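Local coordinates for heat shock protein-related protein (Deinococcus radiodurans, PDB 4FEI) that probably acts as a small heat shock chaperone in the stress response, here represented by its dimeric alpha-crystallin domain, at residues G3-A9 and P59-R65; A8-R12 and L67-E71; P72-G78 and R90-L94. All blocks are in the same frame, centred on the assembly; numbering follows the deposited sequence.

Contact 1: residues G3-A9 and P59-R65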
ATOM      1  N   GLY A   3       4.443 -12.297  -4.878  1.00 30.32           N
ATOM      2  CA  GLY A   3       5.480 -12.630  -3.880  1.00 28.45           C
ATOM      3  C   GLY A   3       5.050 -12.634  -2.418  1.00 25.04           C
ATOM      4  O   GLY A   3       3.952 -12.169  -2.085  1.00 23.79           O
ATOM      5  N   PRO A   4       5.910 -13.151  -1.529  1.00 24.24           N
ATOM      6  CA  PRO A   4       5.543 -13.176  -0.098  1.00 21.84           C
ATOM      7  C   PRO A   4       5.483 -11.735   0.440  1.00 19.26           C
ATOM      8  O   PRO A   4       6.327 -10.902   0.102  1.00 18.81           O
ATOM      9  CB  PRO A   4       6.698 -13.947   0.568  1.00 22.93           C
ATOM     10  CG  PRO A   4       7.480 -14.602  -0.597  1.00 25.57           C
ATOM     11  CD  PRO A   4       7.255 -13.708  -1.779  1.00 26.01           C
ATOM     12  N   TRP A   5       4.493 -11.474   1.283  1.00 17.65           N
ATOM     13  CA  TRP A   5       4.185 -10.116   1.703  1.00 15.91           C
ATOM     14  C   TRP A   5       4.772  -9.790   3.078  1.00 15.58           C
ATOM     15  O   TRP A   5       4.470 -10.471   4.083  1.00 15.80           O
ATOM     16  CB  TRP A   5       2.653  -9.932   1.744  1.00 15.70           C
ATOM     17  CG  TRP A   5       2.233  -8.523   1.797  1.00 15.29           C
ATOM     18  CD1 TRP A   5       3.016  -7.412   1.560  1.00 15.11           C
ATOM     19  CD2 TRP A   5       0.903  -8.035   2.051  1.00 15.50           C
ATOM     20  NE1 TRP A   5       2.248  -6.274   1.651  1.00 15.22           N
ATOM     21  CE2 TRP A   5       0.949  -6.631   1.953  1.00 15.51           C
ATOM     22  CE3 TRP A   5      -0.325  -8.657   2.348  1.00 16.08           C
ATOM     23  CZ2 TRP A   5      -0.179  -5.836   2.150  1.00 16.17           C
ATOM     24  CZ3 TRP A   5      -1.432  -7.873   2.552  1.00 16.97           C
ATOM     25  CH2 TRP A   5      -1.353  -6.465   2.454  1.00 17.10           C
ATOM     26  N   THR A   6       5.609  -8.744   3.093  1.00 15.48           N
ATOM     27  CA  THR A   6       6.097  -8.100   4.312  1.00 15.67           C
ATOM     28  C   THR A   6       5.780  -6.597   4.223  1.00 15.56           C
ATOM     29  O   THR A   6       6.529  -5.830   3.629  1.00 15.78           O
ATOM     30  CB  THR A   6       7.608  -8.385   4.542  1.00 16.68           C
ATOM     31  OG1 THR A   6       7.800  -9.814   4.654  1.00 17.89           O
ATOM     32  CG2 THR A   6       8.150  -7.724   5.853  1.00 17.26           C
ATOM     33  N   PRO A   7       4.641  -6.180   4.810  1.00 16.72           N
ATOM     34  CA  PRO A   7       4.213  -4.773   4.684  1.00 16.66           C
ATOM     35  C   PRO A   7       5.130  -3.846   5.457  1.00 16.56           C
ATOM     36  O   PRO A   7       5.442  -4.118   6.631  1.00 16.50           O
ATOM     37  CB  PRO A   7       2.783  -4.765   5.262  1.00 16.63           C
ATOM     38  CG  PRO A   7       2.606  -6.050   6.001  1.00 16.63           C
ATOM     39  CD  PRO A   7       3.645  -7.031   5.508  1.00 16.72           C
ATOM     40  N   ALA A   8       5.569  -2.774   4.783  1.00 16.62           N
ATOM     41  CA  ALA A   8       6.491  -1.799   5.343  1.00 16.61           C
ATOM     42  C   ALA A   8       5.891  -1.040   6.582  1.00 16.56           C
ATOM     43  O   ALA A   8       4.696  -0.681   6.590  1.00 16.59           O
ATOM     44  CB  ALA A   8       6.965  -0.847   4.248  1.00 16.74           C
ATOM     45  N   ALA A   9       6.713  -0.814   7.602  1.00 16.60           N
ATOM     46  CA  ALA A   9       6.259  -0.285   8.930  1.00 16.63           C
ATOM     47  C   ALA A   9       7.062   0.959   9.386  1.00 16.81           C
ATOM     48  O   ALA A   9       8.279   1.000   9.288  1.00 16.98           O
ATOM     49  CB  ALA A   9       6.356  -1.355   9.995  1.00 16.62           C
ATOM     50  N   PRO A  59       3.155  -8.011  -3.865  1.00 15.11           N
ATOM     51  CA  PRO A  59       3.040  -9.167  -2.942  1.00 14.84           C
ATOM     52  C   PRO A  59       1.591  -9.611  -2.711  1.00 15.25           C
ATOM     53  O   PRO A  59       0.695  -8.770  -2.762  1.00 15.41           O
ATOM     54  CB  PRO A  59       3.598  -8.629  -1.621  1.00 15.11           C
ATOM     55  CG  PRO A  59       4.004  -7.199  -1.846  1.00 14.82           C
ATOM     56  CD  PRO A  59       3.427  -6.745  -3.142  1.00 14.77           C
ATOM     57  N   SER A  60       1.380 -10.905  -2.412  1.00 15.92           N
ATOM     58  CA  SER A  60       0.052 -11.476  -2.150  1.00 16.89           C
ATOM     59  C   SER A  60       0.076 -12.359  -0.922  1.00 17.37           C
ATOM     60  O   SER A  60       1.135 -12.810  -0.504  1.00 17.16           O
ATOM     61  CB  SER A  60      -0.381 -12.408  -3.303  1.00 17.56           C
ATOM     62  OG  SER A  60      -0.714 -11.640  -4.413  1.00 21.44           O
ATOM     63  N   GLY A  61      -1.122 -12.696  -0.434  1.00 18.42           N
ATOM     64  CA  GLY A  61      -1.314 -13.737   0.557  1.00 19.28           C
ATOM     65  C   GLY A  61      -1.213 -13.190   1.973  1.00 19.04           C
ATOM     66  O   GLY A  61      -1.383 -11.986   2.195  1.00 18.40           O
ATOM     67  N   ARG A  62      -0.940 -14.092   2.915  1.00 19.21           N
ATOM     68  CA  ARG A  62      -0.862 -13.764   4.339  1.00 19.17           C
ATOM     69  C   ARG A  62       0.459 -13.097   4.703  1.00 17.50           C
ATOM     70  O   ARG A  62       1.494 -13.372   4.099  1.00 17.28           O
ATOM     71  CB  ARG A  62      -1.117 -15.008   5.175  1.00 21.10           C
ATOM     72  CG  ARG A  62      -0.499 -15.026   6.575  1.00 21.22           C
ATOM     73  CD  ARG A  62      -1.452 -14.544   7.646  1.00 24.09           C
ATOM     74  NE  ARG A  62      -0.988 -15.040   8.917  1.00 25.83           N
ATOM     75  CZ  ARG A  62      -1.750 -15.180   9.989  1.00 27.42           C
ATOM     76  NH1 ARG A  62      -3.044 -14.814   9.927  1.00 33.97           N
ATOM     77  NH2 ARG A  62      -1.208 -15.645  11.109  1.00 26.61           N
ATOM     78  N   PHE A  63       0.396 -12.161   5.644  1.00 16.96           N
ATOM     79  CA  PHE A  63       1.578 -11.533   6.188  1.00 15.73           C
ATOM     80  C   PHE A  63       1.587 -11.670   7.727  1.00 15.92           C
ATOM     81  O   PHE A  63       0.538 -11.729   8.357  1.00 16.86           O
ATOM     82  CB  PHE A  63       1.625 -10.045   5.780  1.00 15.31           C
ATOM     83  CG  PHE A  63       0.710  -9.138   6.615  1.00 15.71           C
ATOM     84  CD1 PHE A  63       1.109  -8.641   7.875  1.00 15.67           C
ATOM     85  CD2 PHE A  63      -0.520  -8.743   6.116  1.00 16.41           C
ATOM     86  CE1 PHE A  63       0.290  -7.813   8.594  1.00 16.69           C
ATOM     87  CE2 PHE A  63      -1.349  -7.892   6.844  1.00 17.51           C
ATOM     88  CZ  PHE A  63      -0.953  -7.438   8.082  1.00 17.98           C
ATOM     89  N   VAL A  64       2.780 -11.739   8.298  1.00 15.33           N
ATOM     90  CA  VAL A  64       2.937 -11.776   9.724  1.00 15.62           C
ATOM     91  C   VAL A  64       4.161 -10.935  10.099  1.00 15.14           C
ATOM     92  O   VAL A  64       5.276 -11.200   9.608  1.00 15.16           O
ATOM     93  CB  VAL A  64       3.117 -13.252  10.289  1.00 16.61           C
ATOM     94  CG1 VAL A  64       3.267 -13.218  11.831  1.00 16.30           C
ATOM     95  CG2 VAL A  64       1.977 -14.156   9.833  1.00 16.91           C
ATOM     96  N   ARG A  65       3.957  -9.924  10.946  1.00 18.81           N
ATOM     97  CA  ARG A  65       5.082  -9.135  11.494  1.00 18.20           C
ATOM     98  C   ARG A  65       5.113  -9.133  13.018  1.00 17.91           C
ATOM     99  O   ARG A  65       4.062  -9.030  13.666  1.00 18.40           O
ATOM    100  CB  ARG A  65       5.110  -7.713  10.939  1.00 17.44           C
ATOM    101  CG  ARG A  65       5.235  -7.724   9.442  1.00 19.04           C
ATOM    102  CD  ARG A  65       5.889  -6.565   8.938  1.00 18.39           C
ATOM    103  NE  ARG A  65       7.306  -6.547   9.274  1.00 17.30           N
ATOM    104  CZ  ARG A  65       8.051  -5.462   9.103  1.00 17.03           C
ATOM    105  NH1 ARG A  65       7.499  -4.343   8.571  1.00 16.35           N
ATOM    106  NH2 ARG A  65       9.315  -5.472   9.462  1.00 18.22           N
TER
HETATM  107  O   HOH W   1       2.452 -13.519   1.736  1.00 18.17           O
HETATM  108  O   HOH W   2       4.891 -10.447   6.819  1.00 18.46           O

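Contact 2: residues A8-R12 and L67-E71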
ATOM      1  N   ALA A   8       5.569  -2.774   4.783  1.00 16.62           N
ATOM      2  CA  ALA A   8       6.491  -1.799   5.343  1.00 16.61           C
ATOM      3  C   ALA A   8       5.891  -1.040   6.582  1.00 16.56           C
ATOM      4  O   ALA A   8       4.696  -0.681   6.590  1.00 16.59           O
ATOM      5  CB  ALA A   8       6.965  -0.847   4.248  1.00 16.74           C
ATOM      6  N   ALA A   9       6.713  -0.814   7.602  1.00 16.60           N
ATOM      7  CA  ALA A   9       6.259  -0.285   8.930  1.00 16.63           C
ATOM      8  C   ALA A   9       7.062   0.959   9.386  1.00 16.81           C
ATOM      9  O   ALA A   9       8.279   1.000   9.288  1.00 16.98           O
ATOM     10  CB  ALA A   9       6.356  -1.355   9.995  1.00 16.62           C
ATOM     11  N   ASP A  10       6.357   1.957   9.887  1.00 16.91           N
ATOM     12  CA  ASP A  10       6.956   3.129  10.505  1.00 17.16           C
ATOM     13  C   ASP A  10       6.514   3.208  11.966  1.00 17.31           C
ATOM     14  O   ASP A  10       5.395   2.851  12.307  1.00 17.23           O
ATOM     15  CB  ASP A  10       6.446   4.418   9.815  1.00 17.27           C
ATOM     16  CG  ASP A  10       7.158   4.716   8.495  1.00 17.27           C
ATOM     17  OD1 ASP A  10       8.159   4.028   8.183  1.00 17.35           O
ATOM     18  OD2 ASP A  10       6.705   5.635   7.791  1.00 17.35           O
ATOM     19  N   TRP A  11       7.386   3.733  12.801  1.00 17.60           N
ATOM     20  CA  TRP A  11       7.033   4.175  14.141  1.00 17.89           C
ATOM     21  C   TRP A  11       7.142   5.695  14.225  1.00 18.46           C
ATOM     22  O   TRP A  11       8.182   6.277  13.966  1.00 18.87           O
ATOM     23  CB  TRP A  11       7.956   3.535  15.169  1.00 18.11           C
ATOM     24  CG  TRP A  11       7.646   2.050  15.372  1.00 18.01           C
ATOM     25  CD1 TRP A  11       8.342   0.986  14.857  1.00 17.98           C
ATOM     26  CD2 TRP A  11       6.578   1.496  16.161  1.00 17.81           C
ATOM     27  NE1 TRP A  11       7.746  -0.208  15.272  1.00 19.65           N
ATOM     28  CE2 TRP A  11       6.661   0.083  16.060  1.00 18.30           C
ATOM     29  CE3 TRP A  11       5.573   2.051  16.946  1.00 18.01           C
ATOM     30  CZ2 TRP A  11       5.783  -0.777  16.738  1.00 17.84           C
ATOM     31  CZ3 TRP A  11       4.670   1.197  17.602  1.00 18.14           C
ATOM     32  CH2 TRP A  11       4.783  -0.198  17.490  1.00 18.00           C
ATOM     33  N   ARG A  12       6.032   6.337  14.541  1.00 18.76           N
ATOM     34  CA  ARG A  12       6.009   7.798  14.655  1.00 19.29           C
ATOM     35  C   ARG A  12       5.865   8.187  16.130  1.00 19.91           C
ATOM     36  O   ARG A  12       5.070   7.597  16.874  1.00 20.55           O
ATOM     37  CB  ARG A  12       4.862   8.385  13.818  1.00 18.98           C
ATOM     38  CG  ARG A  12       4.653   9.911  13.981  1.00 19.74           C
ATOM     39  CD  ARG A  12       3.477  10.392  13.135  1.00 20.46           C
ATOM     40  NE  ARG A  12       2.204   9.688  13.410  1.00 21.48           N
ATOM     41  CZ  ARG A  12       1.172   9.629  12.557  1.00 21.78           C
ATOM     42  NH1 ARG A  12       1.262  10.210  11.342  1.00 21.95           N
ATOM     43  NH2 ARG A  12       0.053   8.971  12.901  1.00 21.04           N
ATOM     44  N   LEU A  67       6.920  -6.916  15.836  1.00 17.03           N
ATOM     45  CA  LEU A  67       7.543  -5.587  15.827  1.00 16.45           C
ATOM     46  C   LEU A  67       7.718  -5.100  17.255  1.00 17.05           C
ATOM     47  O   LEU A  67       6.744  -5.054  18.020  1.00 17.32           O
ATOM     48  CB  LEU A  67       6.703  -4.560  15.026  1.00 15.71           C
ATOM     49  CG  LEU A  67       6.223  -4.876  13.608  1.00 16.13           C
ATOM     50  CD1 LEU A  67       5.059  -3.977  13.280  1.00 16.45           C
ATOM     51  CD2 LEU A  67       7.315  -4.754  12.524  1.00 16.89           C
ATOM     52  N   ALA A  68       8.959  -4.763  17.614  1.00 17.53           N
ATOM     53  CA  ALA A  68       9.288  -4.368  19.000  1.00 18.22           C
ATOM     54  C   ALA A  68       8.966  -2.913  19.156  1.00 18.26           C
ATOM     55  O   ALA A  68       9.276  -2.119  18.242  1.00 19.50           O
ATOM     56  CB  ALA A  68      10.780  -4.589  19.274  1.00 19.29           C
ATOM     57  N   PHE A  69       8.336  -2.543  20.273  1.00 18.58           N
ATOM     58  CA  PHE A  69       8.082  -1.112  20.567  1.00 18.63           C
ATOM     59  C   PHE A  69       9.404  -0.351  20.744  1.00 19.18           C
ATOM     60  O   PHE A  69      10.244  -0.763  21.523  1.00 20.05           O
ATOM     61  CB  PHE A  69       7.246  -0.930  21.828  1.00 18.50           C
ATOM     62  CG  PHE A  69       5.864  -1.502  21.738  1.00 18.43           C
ATOM     63  CD1 PHE A  69       5.499  -2.633  22.495  1.00 18.47           C
ATOM     64  CD2 PHE A  69       4.913  -0.904  20.926  1.00 18.81           C
ATOM     65  CE1 PHE A  69       4.215  -3.166  22.406  1.00 19.29           C
ATOM     66  CE2 PHE A  69       3.605  -1.421  20.833  1.00 19.87           C
ATOM     67  CZ  PHE A  69       3.257  -2.553  21.580  1.00 19.25           C
ATOM     68  N   PRO A  70       9.579   0.760  20.018  1.00 19.54           N
ATOM     69  CA  PRO A  70      10.807   1.588  20.143  1.00 20.97           C
ATOM     70  C   PRO A  70      10.844   2.278  21.489  1.00 22.41           C
ATOM     71  O   PRO A  70      11.911   2.709  21.930  1.00 23.77           O
ATOM     72  CB  PRO A  70      10.642   2.668  19.030  1.00 20.53           C
ATOM     73  CG  PRO A  70       9.563   2.121  18.114  1.00 19.23           C
ATOM     74  CD  PRO A  70       8.658   1.279  18.985  1.00 18.71           C
ATOM     75  N   GLU A  71       9.663   2.392  22.108  1.00 23.02           N
ATOM     76  CA  GLU A  71       9.464   3.080  23.386  1.00 24.54           C
ATOM     77  C   GLU A  71       8.464   2.250  24.188  1.00 24.70           C
ATOM     78  O   GLU A  71       7.488   1.776  23.620  1.00 23.91           O
ATOM     79  CB  GLU A  71       8.849   4.444  23.097  1.00 25.19           C
ATOM     80  CG  GLU A  71       9.442   5.579  23.853  1.00 29.02           C
ATOM     81  CD  GLU A  71      10.764   6.022  23.245  1.00 33.09           C
ATOM     82  OE1 GLU A  71      11.814   5.399  23.608  1.00 34.89           O
ATOM     83  OE2 GLU A  71      10.744   7.008  22.433  1.00 34.21           O
TER

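Contact 3: residues P72-G78 and R90-L94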
ATOM      1  N   PRO A  72       8.686   2.087  25.512  1.00 26.71           N
ATOM      2  CA  PRO A  72       7.696   1.380  26.344  1.00 26.89           C
ATOM      3  C   PRO A  72       6.309   2.055  26.331  1.00 27.00           C
ATOM      4  O   PRO A  72       6.211   3.273  26.401  1.00 27.98           O
ATOM      5  CB  PRO A  72       8.332   1.380  27.740  1.00 28.37           C
ATOM      6  CG  PRO A  72       9.388   2.496  27.678  1.00 29.73           C
ATOM      7  CD  PRO A  72       9.884   2.482  26.283  1.00 28.18           C
ATOM      8  N   VAL A  73       5.254   1.251  26.223  1.00 26.54           N
ATOM      9  CA  VAL A  73       3.880   1.762  26.193  1.00 27.11           C
ATOM     10  C   VAL A  73       3.048   1.216  27.349  1.00 28.70           C
ATOM     11  O   VAL A  73       3.375   0.169  27.909  1.00 28.65           O
ATOM     12  CB  VAL A  73       3.157   1.451  24.842  1.00 26.02           C
ATOM     13  CG1 VAL A  73       3.909   2.080  23.652  1.00 24.35           C
ATOM     14  CG2 VAL A  73       2.986  -0.060  24.633  1.00 25.03           C
ATOM     15  N   ARG A  74       1.980   1.930  27.715  1.00 30.54           N
ATOM     16  CA  ARG A  74       1.052   1.420  28.708  1.00 32.11           C
ATOM     17  C   ARG A  74       0.371   0.165  28.172  1.00 31.01           C
ATOM     18  O   ARG A  74      -0.003   0.125  27.007  1.00 30.31           O
ATOM     19  CB  ARG A  74      -0.015   2.438  29.076  1.00 34.41           C
ATOM     20  CG  ARG A  74       0.468   3.616  29.907  1.00 37.51           C
ATOM     21  CD  ARG A  74      -0.723   4.363  30.462  1.00 42.73           C
ATOM     22  NE  ARG A  74      -1.502   3.441  31.292  1.00 48.33           N
ATOM     23  CZ  ARG A  74      -2.712   3.695  31.780  1.00 51.24           C
ATOM     24  NH1 ARG A  74      -3.301   4.877  31.516  1.00 56.47           N
ATOM     25  NH2 ARG A  74      -3.329   2.776  32.535  1.00 52.27           N
ATOM     26  N   PRO A  75       0.205  -0.864  29.040  1.00 39.96           N
ATOM     27  CA  PRO A  75      -0.476  -2.097  28.638  1.00 39.82           C
ATOM     28  C   PRO A  75      -1.933  -1.865  28.211  1.00 39.30           C
ATOM     29  O   PRO A  75      -2.643  -1.085  28.844  1.00 40.05           O
ATOM     30  CB  PRO A  75      -0.409  -2.955  29.914  1.00 41.61           C
ATOM     31  CG  PRO A  75      -0.176  -1.966  31.060  1.00 43.07           C
ATOM     32  CD  PRO A  75       0.720  -0.941  30.427  1.00 41.10           C
ATOM     33  N   ALA A  76      -2.359  -2.544  27.150  1.00 38.09           N
ATOM     34  CA  ALA A  76      -3.767  -2.573  26.714  1.00 37.64           C
ATOM     35  C   ALA A  76      -4.319  -1.233  26.232  1.00 36.91           C
ATOM     36  O   ALA A  76      -5.524  -1.008  26.232  1.00 36.96           O
ATOM     37  CB  ALA A  76      -4.691  -3.193  27.784  1.00 39.19           C
ATOM     38  N   SER A  77      -3.425  -0.361  25.786  1.00 35.77           N
ATOM     39  CA  SER A  77      -3.814   0.945  25.283  1.00 35.05           C
ATOM     40  C   SER A  77      -3.904   1.035  23.770  1.00 33.38           C
ATOM     41  O   SER A  77      -4.202   2.104  23.238  1.00 33.46           O
ATOM     42  CB  SER A  77      -2.833   1.997  25.795  1.00 35.18           C
ATOM     43  OG  SER A  77      -1.529   1.735  25.322  1.00 33.62           O
ATOM     44  N   GLY A  78      -3.663  -0.065  23.068  1.00 32.38           N
ATOM     45  CA  GLY A  78      -3.612  -0.006  21.601  1.00 30.93           C
ATOM     46  C   GLY A  78      -4.952   0.119  20.896  1.00 30.93           C
ATOM     47  O   GLY A  78      -5.885  -0.639  21.188  1.00 31.72           O
ATOM     48  N   ARG A  90      -2.281   3.130  17.401  1.00 27.52           N
ATOM     49  CA  ARG A  90      -1.848   4.123  18.345  1.00 26.41           C
ATOM     50  C   ARG A  90      -1.765   3.555  19.788  1.00 23.93           C
ATOM     51  O   ARG A  90      -2.710   2.910  20.273  1.00 23.93           O
ATOM     52  CB  ARG A  90      -2.833   5.281  18.277  1.00 28.94           C
ATOM     53  CG  ARG A  90      -2.342   6.545  18.878  1.00 29.56           C
ATOM     54  CD  ARG A  90      -3.035   7.738  18.198  1.00 35.57           C
ATOM     55  NE  ARG A  90      -2.321   8.971  18.500  1.00 36.09           N
ATOM     56  CZ  ARG A  90      -2.576  10.140  17.935  1.00 40.69           C
ATOM     57  NH1 ARG A  90      -1.859  11.200  18.284  1.00 40.91           N
ATOM     58  NH2 ARG A  90      -3.539  10.250  17.015  1.00 47.47           N
ATOM     59  N   PHE A  91      -0.646   3.821  20.465  1.00 21.08           N
ATOM     60  CA  PHE A  91      -0.425   3.340  21.807  1.00 20.52           C
ATOM     61  C   PHE A  91      -0.036   4.537  22.663  1.00 20.63           C
ATOM     62  O   PHE A  91       0.664   5.464  22.181  1.00 21.00           O
ATOM     63  CB  PHE A  91       0.733   2.323  21.871  1.00 19.49           C
ATOM     64  CG  PHE A  91       0.541   1.086  21.035  1.00 19.55           C
ATOM     65  CD1 PHE A  91      -0.050  -0.040  21.576  1.00 19.08           C
ATOM     66  CD2 PHE A  91       0.976   1.043  19.691  1.00 21.04           C
ATOM     67  CE1 PHE A  91      -0.228  -1.207  20.809  1.00 18.94           C
ATOM     68  CE2 PHE A  91       0.798  -0.093  18.918  1.00 20.89           C
ATOM     69  CZ  PHE A  91       0.194  -1.232  19.495  1.00 20.52           C
ATOM     70  N   GLU A  92      -0.442   4.544  23.930  1.00 21.29           N
ATOM     71  CA  GLU A  92      -0.004   5.622  24.793  1.00 21.88           C
ATOM     72  C   GLU A  92       1.288   5.248  25.480  1.00 21.51           C
ATOM     73  O   GLU A  92       1.425   4.149  25.980  1.00 23.04           O
ATOM     74  CB  GLU A  92      -1.097   6.127  25.767  1.00 23.79           C
ATOM     75  CG  GLU A  92      -1.671   5.148  26.667  1.00 27.02           C
ATOM     76  CD  GLU A  92      -2.794   5.738  27.532  1.00 33.55           C
ATOM     77  OE1 GLU A  92      -2.517   6.678  28.329  1.00 36.80           O
ATOM     78  OE2 GLU A  92      -3.942   5.226  27.432  1.00 35.18           O
ATOM     79  N   LYS A  93       2.250   6.163  25.465  1.00 21.49           N
ATOM     80  CA  LYS A  93       3.566   5.944  26.048  1.00 22.06           C
ATOM     81  C   LYS A  93       3.510   5.935  27.572  1.00 24.50           C
ATOM     82  O   LYS A  93       2.668   6.576  28.197  1.00 25.41           O
ATOM     83  CB  LYS A  93       4.539   7.023  25.561  1.00 21.78           C
ATOM     84  CG  LYS A  93       5.045   6.781  24.140  1.00 22.27           C
ATOM     85  CD  LYS A  93       5.381   8.065  23.381  1.00 22.56           C
ATOM     86  CE  LYS A  93       6.678   8.683  23.820  1.00 23.56           C
ATOM     87  NZ  LYS A  93       7.065   9.755  22.805  1.00 23.81           N
ATOM     88  N   LEU A  94       4.412   5.155  28.154  1.00 26.95           N
ATOM     89  CA  LEU A  94       4.637   5.113  29.587  1.00 30.36           C
ATOM     90  C   LEU A  94       5.228   6.446  30.107  1.00 31.32           C
ATOM     91  O   LEU A  94       4.866   6.924  31.175  1.00 33.57           O
ATOM     92  CB  LEU A  94       5.623   3.990  29.864  1.00 32.55           C
ATOM     93  CG  LEU A  94       5.320   3.098  31.043  1.00 37.43           C
ATOM     94  CD1 LEU A  94       4.197   2.174  30.643  1.00 36.01           C
ATOM     95  CD2 LEU A  94       6.594   2.314  31.483  1.00 43.85           C
TER
HETATM   96  O   HOH W   3      -3.746   4.645  22.224  1.00 24.90           O

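Contact 1: residues G3-A9 and P59-R65
On the segment leading into strand 9-14 of the alpha-crystallin domain, Trp5 and Pro7 pack against Phe63 of strand 62-68 in the three-stranded sheet. Phe63 turns its ring edge to the face of the Trp5 six-membered ring, a T-shaped pair with planes at 73°. Pro7 CG stands over a face of Phe63, 3.8 Å from the ring centroid, in a CH-pi contact. With its CG anti to the backbone N (chi1 -164°), Trp5 carries its indole to Pro59, whose CB lies 3.5 Å from Trp5 CD1; Arg47 makes a cation-pi contact with the indole. Pro7 and Phe63 meet Leu22 of strand 17-23, so the segment packs across both sheets of the sandwich before entering strand 9-14. Ser60 N bonds to Gly3 O at 2.9 Å; farther on, water links Trp5 N to Ser60 O and Arg62 O, and a second water Trp5 O to Val64 N. Arg65 NH1 donates a bent bond (138°) to Pro7 O at 2.8 Å and forms a salt bridge with Glu57 of the second subunit, while Thr6 CG2 sits over the rim of one guanidinium face. A leucine here would probably leave Pro7 O and that glutamate without their partner.

Contact 2: residues A8-R12 and L67-E71
Ala68 O, which accepts a hydrogen bond from Arg55 NH1 of the second subunit, also lies near the indole of Trp11, 3.8 Å from Trp11 NE1, without a hydrogen bond between them. The contact itself is apolar and centres on Trp11. Its CG lies beside the backbone N and anti to the carbonyl carbon (chi1 -73°), which carries the indole from strand 9-14 across to residues 67-71. Pro70 stands on the indole face with its CG-CD edge down, the two side chains crossing at about a right angle: Pro70 CD sits 3.5 Å above the middle of the indole plane, and Pro70 CG is 3.6 Å from the centroid of the five-membered ring, close to its normal, a CH-pi contact. At the far end of the indole, Trp11 CH2 meets Phe69 CD2 at 3.5 Å. The planes of these two rings are inclined at 65°, an oblique meeting. Phe69 starts out away from strand 9-14, yet its ring swings back to Trp11; it continues to Phe91, which it meets edge-to-face, and Leu18 of strand 17-23 packs on both Trp11 and Pro70. Leu67 approaches the indole at its edge, with CB 4.3 Å from Trp11 CZ2, while its CD2 reaches Ala9 CB. The contact thus draws together strand 9-14, an edge strand within the subunit, and the end of strand 62-68 with the loop after it. On strand 9-14, Asp10 and Trp11 pair antiparallel with a strand of the second subunit, consistent with the strand-swapped dimers of bacterial small heat shock proteins, and Asp10 makes a salt bridge to Arg58 of that subunit. Between these two segments the union is therefore apolar and CH-pi, while Ala68 O and the Asp10 carboxylate turn their polar bonds to the second subunit.

Contact 3: residues P72-G78 and R90-L94
Val73 and Lys93 run past each other with their CA atoms 4.2 Å apart, and a backbone hydrogen bond lies on each side of the pair: Arg74 N to Glu92 O at 2.9 Å and Leu94 N to Pro72 O at 3.1 Å, the latter almost straight. Val73 CG1 rests 3.6 Å from Phe91 CB. Ser77 joins both segments, because its OG donates to Arg74 O at 2.8 Å and takes a weak bond from Glu92 N. A chi1 of 62° sets this OG between the backbone N and carbonyl carbon of Ser77, where it reaches both partners. Farther out, Arg74 NH1 and Glu92 OE1 form a long salt bridge (3.7 Å), with the guanidinium and carboxylate planes 65° apart, and Gly78 CA makes a CA-H...O contact with Arg90 O. A type II turn from Arg74 to Ser77 brings these groups round; the Ser77 to Arg74 bond ties its two ends. Beyond the two segments, Val73 packs on Leu18 of strand 17-23, and Lys93 NZ forms a salt bridge with Asp13. The loop is the connection by which the alpha-crystallin sandwich passes from strand 62-68 of one sheet to strand 79-83 of the other.

From the N terminus, residues 3-9 and strand 9-14 supply the first halves of contacts 1 and 2, which overlap at Ala8 and Ala9. Both close long loops through strands 17-23, 33-37, 40-47 and 53-56: contact 1 at 59-65, contact 2 slightly later at 67-71, so that the two interleave rather than one enclosing the other. Contact 1 ties strand 62-68 to the segment before strand 9-14, contact 2 the end of strand 62-68 and the following loop to strand 9-14 itself; both touch the second subunit. Contact 3 follows in series, closing a short loop around strand 79-83. It adjoins contact 2, where Glu71 CG is 4.2 Å from Lys93 CE, but its centre lies about 25 Å from that of contact 1.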